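PDB 3FZ0: nucleoside hydrolase, putative from Trypanosoma brucei, which is a putative enzyme of the nucleoside hydrolase family, with an open alpha/beta fold built on a mixed central sheet, and holds a calcium ion. Local coordinates for residues M216-Y221 / V277-P282; W208-N213 / T341-E346; K116-A121 / D149-L154; H6-I11 / V127-V132. The protein carries 2 engineered substitutions. One frame throughout, in Å; residues are numbered along the deposited sequence. Where two conformers were deposited one is given.

In the fold
From the N terminus, strand 6-13 opens contact 4, which closes when strand 127-133 pairs beside it in the central sheet. Contact 3 crosses this loop: it starts on helix 110-120, before strand 127-133, and closes just beyond helix 138-146, so the four segments interleave and the two contacts touch through Ile117, Ala121 and Leu154. Both are closed before contact 2 opens on helix 208-212. That contact ends at strand 337-343, the last of the sheet along the chain, and the start of helix 345-356. Contact 1, a small separate ladder, nests inside its loop and touches it where Val280 and Pro282 pack on Trp208 and Thr211. Centres of contacts 1 and 3 are about 36 Å apart.

Contact 1: M216-Y221 / V277-P282; sequences MTWGFY and VTCVVP
Trp218 turns its CG to the side away from its carbonyl carbon (chi1 -72°), and Cys279 holds SG trans to its backbone N (chi1 -177°), which brings indole and thiol together beside a two-stranded antiparallel ladder. Met216 and Cys279 are its hydrogen-bonded pair: Met216 N donates to Cys279 O at 2.9 Å, and Cys279 N meets Met216 O at 2.6 Å. Thr217 and Thr278 form the neighbouring non-hydrogen-bonded pair. One residue on, at the first turn of helix 218-224, Trp218 N donates to Val277 O at 3.0 Å. The extended Met216 chain carries CE to Val281 CG2, 3.8 Å away, and close to the Cys279 sulfur, while Phe250 packs on both Met216 and Cys279. Val281 directly precedes helix 282-291, whose Asp283 is a calcium ligand. Cys279 CB sits over the face of the Trp218 six-membered ring, 3.8 Å from its centroid and 19° off the normal, with SG lying obliquely at 4.2 Å from that centroid.

Contact 2: W208-N213 / T341-E346; sequences WEVTVN and TKVDNE
Val210 lies nearest Thr341 where the short helix 208-212 passes strand 341-343, the axes 7.5 Å apart at closest approach and 37° from parallel. CG2 of Val210, trans to its own backbone N, does the touching: it presses on the strand backbone 3.3 Å from Thr341 C and reaches Val343 CG2 at 4.2 Å. From the strand, Lys342 runs out extended and bends at its last torsion (chi4 73°), carrying NZ to OD1 of Asn213, just past the helix, at 3.0 Å. The ammonium approaches in the plane of the amide, on a lone pair. Two waters fill in the polar side. One accepts from Val343 N at 3.0 Å and also bonds to Val210 O and Asn213 OD1, joining the strand to the end of the helix. The other accepts from Lys342 NZ at 2.8 Å and bonds to Val343 O and Asn213 O. On the helix, Trp208 NE1 bonds Tyr322 OH of the second subunit. Asp344 follows as N-cap of helix 345-356, its OD1 taking the Met347 N-H. Thr341 and Lys342 both face Asp298 of strand 296-306, a classic beta bulge in the antiparallel part of the central mixed sheet.

Contact 3: K116-A121 / D149-L154; sequences KILEEA and DLFSKL
Lys153 NZ is gripped by three backbone carbonyls at the end of helix 110-120: Leu118 O at 2.8 Å, Glu119 O at 3.0 Å and Ala121 O at 3.0 Å. It lies in the carbonyl plane of Leu118 and on a lone pair of Ala121 O, but stands above the carbonyl plane of Glu119, 63° out of it. A bend at chi2 (-141°) aims the otherwise extended chain at this site, and its positive charge would be expected to suit the C-terminal end of the helix. Along the same helix, Lys116 forms a salt bridge with Glu120 one turn on. The 3-10 turn that supplies Lys153 follows helix 138-146, within the beta-alpha-beta crossover from strand 127-133 to strand 162-165. Leu118 is wedged into this turn. Its CD1 sits over the centre of the Phe151 ring, 3.6 Å from the centroid and 2° off the normal, while CD2 meets Leu154 CD2 at 3.6 Å. Nearer the backbone, Leu118 CB touches Leu150 CB at 3.9 Å. Glu119, bent at its second torsion, lays OE1 against Leu150 CD2 at 3.4 Å. Beneath, Phe151 and Leu154 rest on Leu131 of the central sheet, and Ile117 packs on Ile35 and Ala36.

Contact 4: H6-I11 / V127-V132; sequences HRKLII and VVYQLV
Arg7 NH1 donates to Gln130 OE1 at 2.8 Å, with an N-H...O angle of 161°. The oxygen lies at the edge of the guanidinium, close to its plane, whereas the donor stands above the amide plane, 39° out of it. The other end of this buried amide is held too: NE2 bonds to Pro160 O and Ala290 O, which fixes its rotation. Beneath these groups runs a parallel ladder in which His6, Lys8 and Ile10 bond to Val128, Gln130 and Val132. Lys8, for instance, donates from N to Val128 O at 2.9 Å and accepts from Gln130 N at its O, 3.0 Å away. On the face of Arg7 and Gln130, Leu9 lies alongside the glutamine, CD2 to Gln130 CB 3.6 Å, and its CD1 meets Val132 CG2 at 4.0 Å. On the reverse face Lys8 crosses over one face of the Tyr129 ring, off its centre, CB to CD2 3.8 Å. A bend at chi2 (-59°) then leads its chain away to a salt bridge with Glu33, while Tyr129 OH bonds Glu122 N. Helix 282-291 covers Arg7, Leu9 and Val132, and Ile117 of helix 110-120 reaches Ile10 on the other side. These are neighbouring inner strands of an open alpha/beta fold, and the calcium ligands Asp14 and Leu134 lie just past their C-terminal ends, as in the nucleoside hydrolase family.

Contact 1: M216-Y221 / V277-P282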
loop_
_atom_site.group_PDB
_atom_site.type_symbol
_atom_site.label_atom_id
_atom_site.label_comp_id
_atom_site.label_asym_id
_atom_site.label_seq_id
_atom_site.Cartn_x
_atom_site.Cartn_y
_atom_site.Cartn_z
ATOM N N MET B 216 4.707 -33.257 15.922
ATOM C CA MET B 216 4.815 -34.420 16.798
ATOM C C MET B 216 3.709 -34.342 17.845
ATOM O O MET B 216 3.252 -33.248 18.210
ATOM C CB MET B 216 6.196 -34.559 17.417
ATOM C CG MET B 216 6.545 -33.463 18.343
ATOM S SD MET B 216 8.179 -33.683 19.045
ATOM C CE MET B 216 8.391 -32.028 19.772
ATOM N N THR B 217 3.250 -35.499 18.277
ATOM C CA THR B 217 2.369 -35.606 19.422
ATOM C C THR B 217 3.162 -35.360 20.721
ATOM O O THR B 217 4.360 -35.692 20.805
ATOM C CB THR B 217 1.768 -37.034 19.429
ATOM O OG1 THR B 217 0.791 -37.145 18.382
ATOM C CG2 THR B 217 1.122 -37.338 20.720
ATOM N N TRP B 218 2.511 -34.795 21.734
ATOM C CA TRP B 218 3.108 -34.721 23.058
ATOM C C TRP B 218 3.474 -36.104 23.595
ATOM O O TRP B 218 4.501 -36.252 24.260
ATOM C CB TRP B 218 2.250 -33.913 24.043
ATOM C CG TRP B 218 2.296 -32.433 23.728
ATOM C CD1 TRP B 218 1.260 -31.660 23.271
ATOM C CD2 TRP B 218 3.443 -31.564 23.799
ATOM N NE1 TRP B 218 1.687 -30.377 23.062
ATOM C CE2 TRP B 218 3.014 -30.279 23.383
ATOM C CE3 TRP B 218 4.779 -31.745 24.185
ATOM C CZ2 TRP B 218 3.874 -29.171 23.326
ATOM C CZ3 TRP B 218 5.652 -30.635 24.140
ATOM C CH2 TRP B 218 5.188 -29.363 23.705
ATOM N N GLY B 219 2.643 -37.113 23.298
ATOM C CA GLY B 219 2.919 -38.534 23.638
ATOM C C GLY B 219 4.218 -39.027 22.991
ATOM O O GLY B 219 5.055 -39.654 23.652
ATOM N N PHE B 220 4.411 -38.711 21.714
ATOM C CA PHE B 220 5.644 -39.046 21.025
ATOM C C PHE B 220 6.812 -38.332 21.724
ATOM O O PHE B 220 7.820 -38.981 22.069
ATOM C CB PHE B 220 5.571 -38.656 19.544
ATOM C CG PHE B 220 6.849 -38.880 18.792
ATOM C CD1 PHE B 220 7.101 -40.119 18.188
ATOM C CD2 PHE B 220 7.801 -37.862 18.673
ATOM C CE1 PHE B 220 8.288 -40.333 17.479
ATOM C CE2 PHE B 220 9.002 -38.068 17.969
ATOM C CZ PHE B 220 9.244 -39.286 17.363
ATOM N N TYR B 221 6.658 -37.016 21.935
ATOM C CA TYR B 221 7.648 -36.217 22.652
ATOM C C TYR B 221 8.077 -36.876 23.966
ATOM O O TYR B 221 9.264 -36.969 24.261
ATOM C CB TYR B 221 7.122 -34.805 22.937
ATOM C CG TYR B 221 8.105 -33.969 23.712
ATOM C CD1 TYR B 221 9.228 -33.405 23.081
ATOM C CD2 TYR B 221 7.918 -33.726 25.079
ATOM C CE1 TYR B 221 10.132 -32.620 23.798
ATOM C CE2 TYR B 221 8.806 -32.949 25.793
ATOM C CZ TYR B 221 9.913 -32.391 25.149
ATOM O OH TYR B 221 10.819 -31.601 25.857
ATOM N N VAL B 277 -2.837 -31.347 21.836
ATOM C CA VAL B 277 -2.264 -32.694 21.755
ATOM C C VAL B 277 -1.013 -32.722 20.850
ATOM O O VAL B 277 -0.141 -33.596 21.015
ATOM C CB VAL B 277 -3.312 -33.770 21.274
ATOM C CG1 VAL B 277 -2.674 -35.172 21.164
ATOM C CG2 VAL B 277 -4.554 -33.804 22.207
ATOM N N THR B 278 -0.916 -31.770 19.913
ATOM C CA THR B 278 0.235 -31.763 18.992
ATOM C C THR B 278 1.179 -30.582 19.216
ATOM O O THR B 278 0.759 -29.517 19.669
ATOM C CB THR B 278 -0.166 -31.809 17.494
ATOM O OG1 THR B 278 -0.607 -30.524 17.096
ATOM C CG2 THR B 278 -1.263 -32.798 17.229
ATOM N N CYS B 279 2.451 -30.820 18.906
ATOM C CA CYS B 279 3.493 -29.832 18.966
ATOM C C CYS B 279 4.104 -29.652 17.568
ATOM O O CYS B 279 4.659 -30.596 16.996
ATOM C CB CYS B 279 4.558 -30.291 19.960
ATOM S SG CYS B 279 5.868 -29.063 20.157
ATOM N N VAL B 280 3.998 -28.439 17.026
ATOM C CA VAL B 280 4.466 -28.124 15.681
ATOM C C VAL B 280 5.917 -27.692 15.759
ATOM O O VAL B 280 6.245 -26.835 16.557
ATOM C CB VAL B 280 3.642 -26.983 15.074
ATOM C CG1 VAL B 280 4.011 -26.745 13.612
ATOM C CG2 VAL B 280 2.153 -27.286 15.195
ATOM N N VAL B 281 6.782 -28.293 14.938
ATOM C CA VAL B 281 8.220 -27.987 14.929
ATOM C C VAL B 281 8.682 -27.533 13.526
ATOM O O VAL B 281 9.420 -28.228 12.859
ATOM C CB VAL B 281 9.052 -29.214 15.428
ATOM C CG1 VAL B 281 10.477 -28.804 15.724
ATOM C CG2 VAL B 281 8.437 -29.800 16.677
ATOM N N PRO B 282 8.250 -26.349 13.076
ATOM C CA PRO B 282 8.389 -25.963 11.657
ATOM C C PRO B 282 9.774 -26.069 11.057
ATOM O O PRO B 282 9.917 -26.648 9.956
ATOM C CB PRO B 282 7.873 -24.525 11.620
ATOM C CG PRO B 282 6.850 -24.503 12.736
ATOM C CD PRO B 282 7.548 -25.303 13.846
#

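Contact 2: W208-N213 / T341-E346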
loop_
_atom_site.group_PDB
_atom_site.type_symbol
_atom_site.label_atom_id
_atom_site.label_comp_id
_atom_site.label_asym_id
_atom_site.label_seq_id
_atom_site.Cartn_x
_atom_site.Cartn_y
_atom_site.Cartn_z
ATOM N N TRP B 208 3.924 -22.585 6.771
ATOM C CA TRP B 208 3.300 -22.855 8.057
ATOM C C TRP B 208 2.333 -24.057 8.054
ATOM O O TRP B 208 2.485 -24.976 8.882
ATOM C CB TRP B 208 2.602 -21.582 8.554
ATOM C CG TRP B 208 1.738 -21.737 9.782
ATOM C CD1 TRP B 208 0.386 -21.537 9.848
ATOM C CD2 TRP B 208 2.160 -22.080 11.106
ATOM N NE1 TRP B 208 -0.046 -21.725 11.112
ATOM C CE2 TRP B 208 1.008 -22.060 11.919
ATOM C CE3 TRP B 208 3.395 -22.420 11.685
ATOM C CZ2 TRP B 208 1.039 -22.392 13.311
ATOM C CZ3 TRP B 208 3.438 -22.730 13.074
ATOM C CH2 TRP B 208 2.266 -22.718 13.862
ATOM N N GLU B 209 1.366 -24.064 7.139
ATOM C CA GLU B 209 0.305 -25.089 7.144
ATOM C C GLU B 209 0.845 -26.487 6.888
ATOM O O GLU B 209 0.436 -27.428 7.517
ATOM C CB GLU B 209 -0.825 -24.768 6.157
ATOM C CG GLU B 209 -1.601 -23.474 6.486
ATOM C CD GLU B 209 -0.998 -22.212 5.845
ATOM O OE1 GLU B 209 0.205 -22.224 5.529
ATOM O OE2 GLU B 209 -1.725 -21.204 5.652
ATOM N N VAL B 210 1.819 -26.633 6.014
ATOM C CA VAL B 210 2.375 -27.959 5.830
ATOM C C VAL B 210 3.134 -28.426 7.075
ATOM O O VAL B 210 3.166 -29.630 7.343
ATOM C CB VAL B 210 3.217 -28.087 4.532
ATOM C CG1 VAL B 210 4.590 -27.440 4.687
ATOM C CG2 VAL B 210 3.336 -29.530 4.157
ATOM N N THR B 211 3.705 -27.506 7.850
ATOM C CA THR B 211 4.382 -27.923 9.097
ATOM C C THR B 211 3.366 -28.237 10.191
ATOM O O THR B 211 3.549 -29.183 10.953
ATOM C CB THR B 211 5.500 -26.964 9.558
ATOM O OG1 THR B 211 4.922 -25.748 10.037
ATOM C CG2 THR B 211 6.494 -26.663 8.385
ATOM N N VAL B 212 2.267 -27.485 10.245
ATOM C CA VAL B 212 1.198 -27.808 11.176
ATOM C C VAL B 212 0.666 -29.240 10.915
ATOM O O VAL B 212 0.272 -29.970 11.859
ATOM C CB VAL B 212 0.043 -26.783 11.081
ATOM C CG1 VAL B 212 -1.212 -27.249 11.925
ATOM C CG2 VAL B 212 0.533 -25.412 11.525
ATOM N N ASN B 213 0.660 -29.613 9.630
ATOM C CA ASN B 213 0.185 -30.910 9.172
ATOM C C ASN B 213 1.141 -32.062 9.446
ATOM O O ASN B 213 0.790 -33.226 9.260
ATOM C CB ASN B 213 -0.077 -30.865 7.678
ATOM C CG ASN B 213 -0.841 -32.086 7.197
ATOM O OD1 ASN B 213 -0.343 -32.880 6.386
ATOM N ND2 ASN B 213 -2.039 -32.269 7.739
ATOM N N THR B 341 3.020 -29.014 0.092
ATOM C CA THR B 341 1.677 -29.099 0.676
ATOM C C THR B 341 1.431 -30.324 1.543
ATOM O O THR B 341 0.498 -30.323 2.338
ATOM C CB THR B 341 0.549 -28.953 -0.360
ATOM O OG1 THR B 341 0.669 -29.983 -1.338
ATOM C CG2 THR B 341 0.610 -27.547 -1.066
ATOM N N LYS B 342 2.254 -31.358 1.371
ATOM C CA LYS B 342 2.291 -32.502 2.273
ATOM C C LYS B 342 3.680 -33.119 2.472
ATOM O O LYS B 342 4.368 -33.451 1.503
ATOM C CB LYS B 342 1.304 -33.604 1.878
ATOM C CG LYS B 342 1.161 -34.596 3.026
ATOM C CD LYS B 342 -0.063 -35.422 2.940
ATOM C CE LYS B 342 -0.171 -36.418 4.152
ATOM N NZ LYS B 342 -0.529 -35.743 5.452
ATOM N N VAL B 343 4.047 -33.273 3.742
ATOM C CA VAL B 343 5.263 -33.945 4.170
ATOM C C VAL B 343 4.945 -35.257 4.874
ATOM O O VAL B 343 3.966 -35.354 5.628
ATOM C CB VAL B 343 6.120 -33.036 5.065
ATOM C CG1 VAL B 343 7.223 -33.811 5.779
ATOM C CG2 VAL B 343 6.754 -31.921 4.204
ATOM N N ASP B 344 5.786 -36.265 4.616
ATOM C CA ASP B 344 5.641 -37.618 5.173
ATOM C C ASP B 344 5.888 -37.549 6.675
ATOM O O ASP B 344 7.030 -37.390 7.100
ATOM C CB ASP B 344 6.657 -38.531 4.504
ATOM C CG ASP B 344 6.470 -39.986 4.854
ATOM O OD1 ASP B 344 6.112 -40.330 6.007
ATOM O OD2 ASP B 344 6.714 -40.820 3.955
ATOM N N ASN B 345 4.815 -37.622 7.465
ATOM C CA ASN B 345 4.923 -37.543 8.943
ATOM C C ASN B 345 5.790 -38.662 9.546
ATOM O O ASN B 345 6.613 -38.429 10.405
ATOM C CB ASN B 345 3.553 -37.528 9.646
ATOM C CG ASN B 345 3.672 -37.123 11.104
ATOM O OD1 ASN B 345 4.236 -36.056 11.411
ATOM N ND2 ASN B 345 3.202 -37.982 12.014
ATOM N N GLU B 346 5.578 -39.870 9.051
ATOM C CA GLU B 346 6.341 -41.039 9.435
ATOM C C GLU B 346 7.873 -40.817 9.275
ATOM O O GLU B 346 8.625 -41.091 10.204
ATOM C CB GLU B 346 5.828 -42.233 8.633
ATOM C CG GLU B 346 6.222 -43.598 9.174
ATOM C CD GLU B 346 5.141 -44.676 8.889
ATOM O OE1 GLU B 346 3.979 -44.302 8.523
ATOM O OE2 GLU B 346 5.449 -45.900 9.061
HETATM O O HOH W 1 2.442 -32.273 6.051
HETATM O O HOH W 2 1.748 -35.305 7.018
#

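Contact 3: K116-A121 / D149-L154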
loop_
_atom_site.group_PDB
_atom_site.type_symbol
_atom_site.label_atom_id
_atom_site.label_comp_id
_atom_site.label_asym_id
_atom_site.label_seq_id
_atom_site.Cartn_x
_atom_site.Cartn_y
_atom_site.Cartn_z
ATOM N N LYS B 116 31.506 -16.214 0.831
ATOM C CA LYS B 116 32.815 -16.845 0.940
ATOM C C LYS B 116 32.686 -18.365 0.750
ATOM O O LYS B 116 33.422 -18.963 -0.040
ATOM C CB LYS B 116 33.480 -16.474 2.264
ATOM C CG LYS B 116 34.759 -17.232 2.557
ATOM C CD LYS B 116 35.336 -16.811 3.907
ATOM C CE LYS B 116 35.793 -17.998 4.738
ATOM N NZ LYS B 116 37.053 -18.486 4.149
ATOM N N ILE B 117 31.737 -18.979 1.439
ATOM C CA ILE B 117 31.424 -20.386 1.237
ATOM C C ILE B 117 31.069 -20.709 -0.212
ATOM O O ILE B 117 31.597 -21.663 -0.777
ATOM C CB ILE B 117 30.328 -20.842 2.220
ATOM C CG1 ILE B 117 30.945 -20.998 3.607
ATOM C CG2 ILE B 117 29.607 -22.168 1.768
ATOM C CD1 ILE B 117 29.939 -20.662 4.662
ATOM N N LEU B 118 30.200 -19.905 -0.815
ATOM C CA LEU B 118 29.819 -20.126 -2.211
ATOM C C LEU B 118 31.019 -20.011 -3.121
ATOM O O LEU B 118 31.159 -20.769 -4.079
ATOM C CB LEU B 118 28.717 -19.165 -2.660
ATOM C CG LEU B 118 27.356 -19.336 -1.992
ATOM C CD1 LEU B 118 26.383 -18.276 -2.495
ATOM C CD2 LEU B 118 26.810 -20.752 -2.196
ATOM N N GLU B 119 31.895 -19.071 -2.796
ATOM C CA GLU B 119 33.063 -18.792 -3.627
ATOM C C GLU B 119 34.001 -19.967 -3.577
ATOM O O GLU B 119 34.525 -20.369 -4.593
ATOM C CB GLU B 119 33.746 -17.486 -3.186
ATOM C CG GLU B 119 35.017 -17.124 -3.916
ATOM C CD GLU B 119 34.833 -16.845 -5.421
ATOM O OE1 GLU B 119 33.823 -16.181 -5.828
ATOM O OE2 GLU B 119 35.730 -17.276 -6.195
ATOM N N GLU B 120 34.186 -20.532 -2.388
ATOM C CA GLU B 120 35.082 -21.684 -2.184
ATOM C C GLU B 120 34.481 -23.062 -2.523
ATOM O O GLU B 120 35.208 -24.028 -2.660
ATOM C CB GLU B 120 35.576 -21.697 -0.739
ATOM C CG GLU B 120 36.489 -20.523 -0.373
ATOM C CD GLU B 120 36.671 -20.316 1.135
ATOM O OE1 GLU B 120 36.002 -20.983 1.943
ATOM O OE2 GLU B 120 37.479 -19.442 1.507
ATOM N N ALA B 121 33.153 -23.127 -2.639
ATOM C CA ALA B 121 32.403 -24.344 -2.941
ATOM C C ALA B 121 32.893 -25.039 -4.180
ATOM O O ALA B 121 33.149 -24.402 -5.208
ATOM C CB ALA B 121 30.925 -24.030 -3.091
ATOM N N ASP B 149 25.360 -13.978 -8.805
ATOM C CA ASP B 149 25.915 -15.085 -9.609
ATOM C C ASP B 149 26.353 -16.325 -8.834
ATOM O O ASP B 149 26.165 -17.448 -9.305
ATOM C CB ASP B 149 27.104 -14.613 -10.467
ATOM C CG ASP B 149 26.673 -13.798 -11.692
ATOM O OD1 ASP B 149 25.471 -13.751 -12.019
ATOM O OD2 ASP B 149 27.556 -13.202 -12.342
ATOM N N LEU B 150 26.959 -16.122 -7.664
ATOM C CA LEU B 150 27.482 -17.222 -6.877
ATOM C C LEU B 150 26.407 -18.199 -6.425
ATOM O O LEU B 150 26.710 -19.347 -6.117
ATOM C CB LEU B 150 28.272 -16.705 -5.668
ATOM C CG LEU B 150 29.637 -16.113 -5.991
ATOM C CD1 LEU B 150 30.149 -15.325 -4.803
ATOM C CD2 LEU B 150 30.635 -17.206 -6.449
ATOM N N PHE B 151 25.160 -17.750 -6.389
ATOM C CA PHE B 151 24.063 -18.582 -5.879
ATOM C C PHE B 151 23.666 -19.735 -6.784
ATOM O O PHE B 151 22.953 -20.640 -6.365
ATOM C CB PHE B 151 22.879 -17.730 -5.473
ATOM C CG PHE B 151 23.084 -17.050 -4.160
ATOM C CD1 PHE B 151 23.846 -15.870 -4.070
ATOM C CD2 PHE B 151 22.569 -17.607 -2.987
ATOM C CE1 PHE B 151 24.058 -15.260 -2.818
ATOM C CE2 PHE B 151 22.786 -17.003 -1.769
ATOM C CZ PHE B 151 23.514 -15.834 -1.682
ATOM N N SER B 152 24.179 -19.725 -8.007
ATOM C CA SER B 152 23.935 -20.816 -8.931
ATOM C C SER B 152 24.783 -22.034 -8.536
ATOM O O SER B 152 24.572 -23.122 -9.062
ATOM C CB SER B 152 24.253 -20.374 -10.364
ATOM O OG SER B 152 25.650 -20.301 -10.515
ATOM N N LYS B 153 25.745 -21.842 -7.631
ATOM C CA LYS B 153 26.565 -22.950 -7.144
ATOM C C LYS B 153 25.792 -23.885 -6.214
ATOM O O LYS B 153 26.251 -24.980 -5.922
ATOM C CB LYS B 153 27.848 -22.457 -6.458
ATOM C CG LYS B 153 28.891 -21.817 -7.394
ATOM C CD LYS B 153 30.214 -22.290 -6.899
ATOM C CE LYS B 153 31.363 -21.420 -7.288
ATOM N NZ LYS B 153 32.509 -21.755 -6.352
ATOM N N LEU B 154 24.636 -23.438 -5.740
ATOM C CA LEU B 154 23.763 -24.241 -4.858
ATOM C C LEU B 154 22.852 -25.150 -5.673
ATOM O O LEU B 154 22.297 -24.738 -6.710
ATOM C CB LEU B 154 22.904 -23.343 -3.977
ATOM C CG LEU B 154 23.623 -22.459 -2.962
ATOM C CD1 LEU B 154 22.702 -21.430 -2.407
ATOM C CD2 LEU B 154 24.214 -23.247 -1.822
#

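Contact 4: H6-I11 / V127-V132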
loop_
_atom_site.group_PDB
_atom_site.type_symbol
_atom_site.label_atom_id
_atom_site.label_comp_id
_atom_site.label_asym_id
_atom_site.label_seq_id
_atom_site.Cartn_x
_atom_site.Cartn_y
_atom_site.Cartn_z
ATOM N N HIS B 6 26.815 -36.498 -0.984
ATOM C CA HIS B 6 27.074 -35.809 0.274
ATOM C C HIS B 6 26.480 -34.414 0.196
ATOM O O HIS B 6 26.708 -33.724 -0.768
ATOM C CB HIS B 6 28.587 -35.659 0.467
ATOM C CG HIS B 6 29.297 -36.936 0.774
ATOM N ND1 HIS B 6 28.705 -38.171 0.645
ATOM C CD2 HIS B 6 30.571 -37.168 1.173
ATOM C CE1 HIS B 6 29.575 -39.111 0.968
ATOM N NE2 HIS B 6 30.714 -38.528 1.292
ATOM N N ARG B 7 25.765 -33.995 1.207
ATOM C CA ARG B 7 25.230 -32.657 1.247
ATOM C C ARG B 7 26.078 -31.786 2.179
ATOM O O ARG B 7 26.460 -32.203 3.267
ATOM C CB ARG B 7 23.768 -32.690 1.723
ATOM C CG ARG B 7 22.778 -33.163 0.667
ATOM C CD ARG B 7 21.443 -33.581 1.250
ATOM N NE ARG B 7 20.755 -34.542 0.387
ATOM C CZ ARG B 7 19.848 -34.194 -0.516
ATOM N NH1 ARG B 7 19.521 -32.921 -0.659
ATOM N NH2 ARG B 7 19.264 -35.113 -1.265
ATOM N N LYS B 8 26.368 -30.568 1.747
ATOM C CA LYS B 8 27.014 -29.578 2.602
ATOM C C LYS B 8 26.003 -28.483 2.798
ATOM O O LYS B 8 25.568 -27.877 1.831
ATOM C CB LYS B 8 28.275 -29.004 1.931
ATOM C CG LYS B 8 29.275 -30.033 1.417
ATOM C CD LYS B 8 29.747 -30.923 2.544
ATOM C CE LYS B 8 30.918 -31.820 2.119
ATOM N NZ LYS B 8 31.037 -32.960 3.104
ATOM N N LEU B 9 25.598 -28.230 4.030
ATOM C CA LEU B 9 24.573 -27.208 4.281
ATOM C C LEU B 9 25.074 -25.954 4.958
ATOM O O LEU B 9 25.915 -25.997 5.829
ATOM C CB LEU B 9 23.434 -27.743 5.126
ATOM C CG LEU B 9 22.738 -29.060 4.845
ATOM C CD1 LEU B 9 21.401 -29.011 5.624
ATOM C CD2 LEU B 9 22.506 -29.290 3.357
ATOM N N ILE B 10 24.532 -24.832 4.532
ATOM C CA ILE B 10 24.597 -23.570 5.249
ATOM C C ILE B 10 23.232 -23.467 5.904
ATOM O O ILE B 10 22.198 -23.659 5.256
ATOM C CB ILE B 10 24.793 -22.388 4.272
ATOM C CG1 ILE B 10 26.016 -22.629 3.376
ATOM C CG2 ILE B 10 24.879 -21.063 5.026
ATOM C CD1 ILE B 10 26.044 -21.728 2.152
ATOM N N ILE B 11 23.203 -23.211 7.195
ATOM C CA ILE B 11 21.920 -23.055 7.852
ATOM C C ILE B 11 21.839 -21.640 8.417
ATOM O O ILE B 11 22.666 -21.207 9.242
ATOM C CB ILE B 11 21.661 -24.136 8.944
ATOM C CG1 ILE B 11 21.563 -25.520 8.304
ATOM C CG2 ILE B 11 20.356 -23.819 9.720
ATOM C CD1 ILE B 11 21.548 -26.661 9.285
ATOM N N VAL B 127 29.000 -34.037 -4.572
ATOM C CA VAL B 127 28.895 -33.020 -3.519
ATOM C C VAL B 127 27.936 -31.927 -3.954
ATOM O O VAL B 127 28.092 -31.310 -5.028
ATOM C CB VAL B 127 30.265 -32.344 -3.169
ATOM C CG1 VAL B 127 30.055 -31.182 -2.193
ATOM C CG2 VAL B 127 31.271 -33.346 -2.603
ATOM N N VAL B 128 26.950 -31.668 -3.121
ATOM C CA VAL B 128 25.966 -30.664 -3.439
ATOM C C VAL B 128 25.809 -29.748 -2.223
ATOM O O VAL B 128 25.750 -30.205 -1.058
ATOM C CB VAL B 128 24.627 -31.299 -3.922
ATOM C CG1 VAL B 128 23.818 -31.879 -2.752
ATOM C CG2 VAL B 128 23.802 -30.289 -4.650
ATOM N N TYR B 129 25.781 -28.451 -2.494
ATOM C CA TYR B 129 25.628 -27.463 -1.444
ATOM C C TYR B 129 24.189 -26.995 -1.406
ATOM O O TYR B 129 23.582 -26.784 -2.461
ATOM C CB TYR B 129 26.541 -26.273 -1.699
ATOM C CG TYR B 129 28.005 -26.604 -1.591
ATOM C CD1 TYR B 129 28.668 -27.318 -2.594
ATOM C CD2 TYR B 129 28.753 -26.181 -0.496
ATOM C CE1 TYR B 129 30.047 -27.611 -2.492
ATOM C CE2 TYR B 129 30.135 -26.468 -0.391
ATOM C CZ TYR B 129 30.768 -27.191 -1.373
ATOM O OH TYR B 129 32.134 -27.476 -1.263
ATOM N N GLN B 130 23.646 -26.840 -0.195
ATOM C CA GLN B 130 22.269 -26.376 -0.004
ATOM C C GLN B 130 22.219 -25.317 1.094
ATOM O O GLN B 130 23.000 -25.368 2.067
ATOM C CB GLN B 130 21.359 -27.549 0.381
ATOM C CG GLN B 130 21.201 -28.582 -0.688
ATOM C CD GLN B 130 20.281 -29.711 -0.289
ATOM O OE1 GLN B 130 20.666 -30.610 0.457
ATOM N NE2 GLN B 130 19.059 -29.689 -0.803
ATOM N N LEU B 131 21.320 -24.351 0.921
ATOM C CA LEU B 131 21.118 -23.325 1.915
ATOM C C LEU B 131 19.741 -23.590 2.437
ATOM O O LEU B 131 18.800 -23.682 1.656
ATOM C CB LEU B 131 21.184 -21.938 1.281
ATOM C CG LEU B 131 21.329 -20.664 2.145
ATOM C CD1 LEU B 131 21.415 -19.471 1.242
ATOM C CD2 LEU B 131 20.191 -20.451 3.094
ATOM N N VAL B 132 19.621 -23.770 3.750
ATOM C CA VAL B 132 18.325 -23.893 4.381
ATOM C C VAL B 132 18.140 -22.702 5.305
ATOM O O VAL B 132 18.972 -22.477 6.168
ATOM C CB VAL B 132 18.261 -25.171 5.197
ATOM C CG1 VAL B 132 16.816 -25.377 5.768
ATOM C CG2 VAL B 132 18.719 -26.332 4.323
#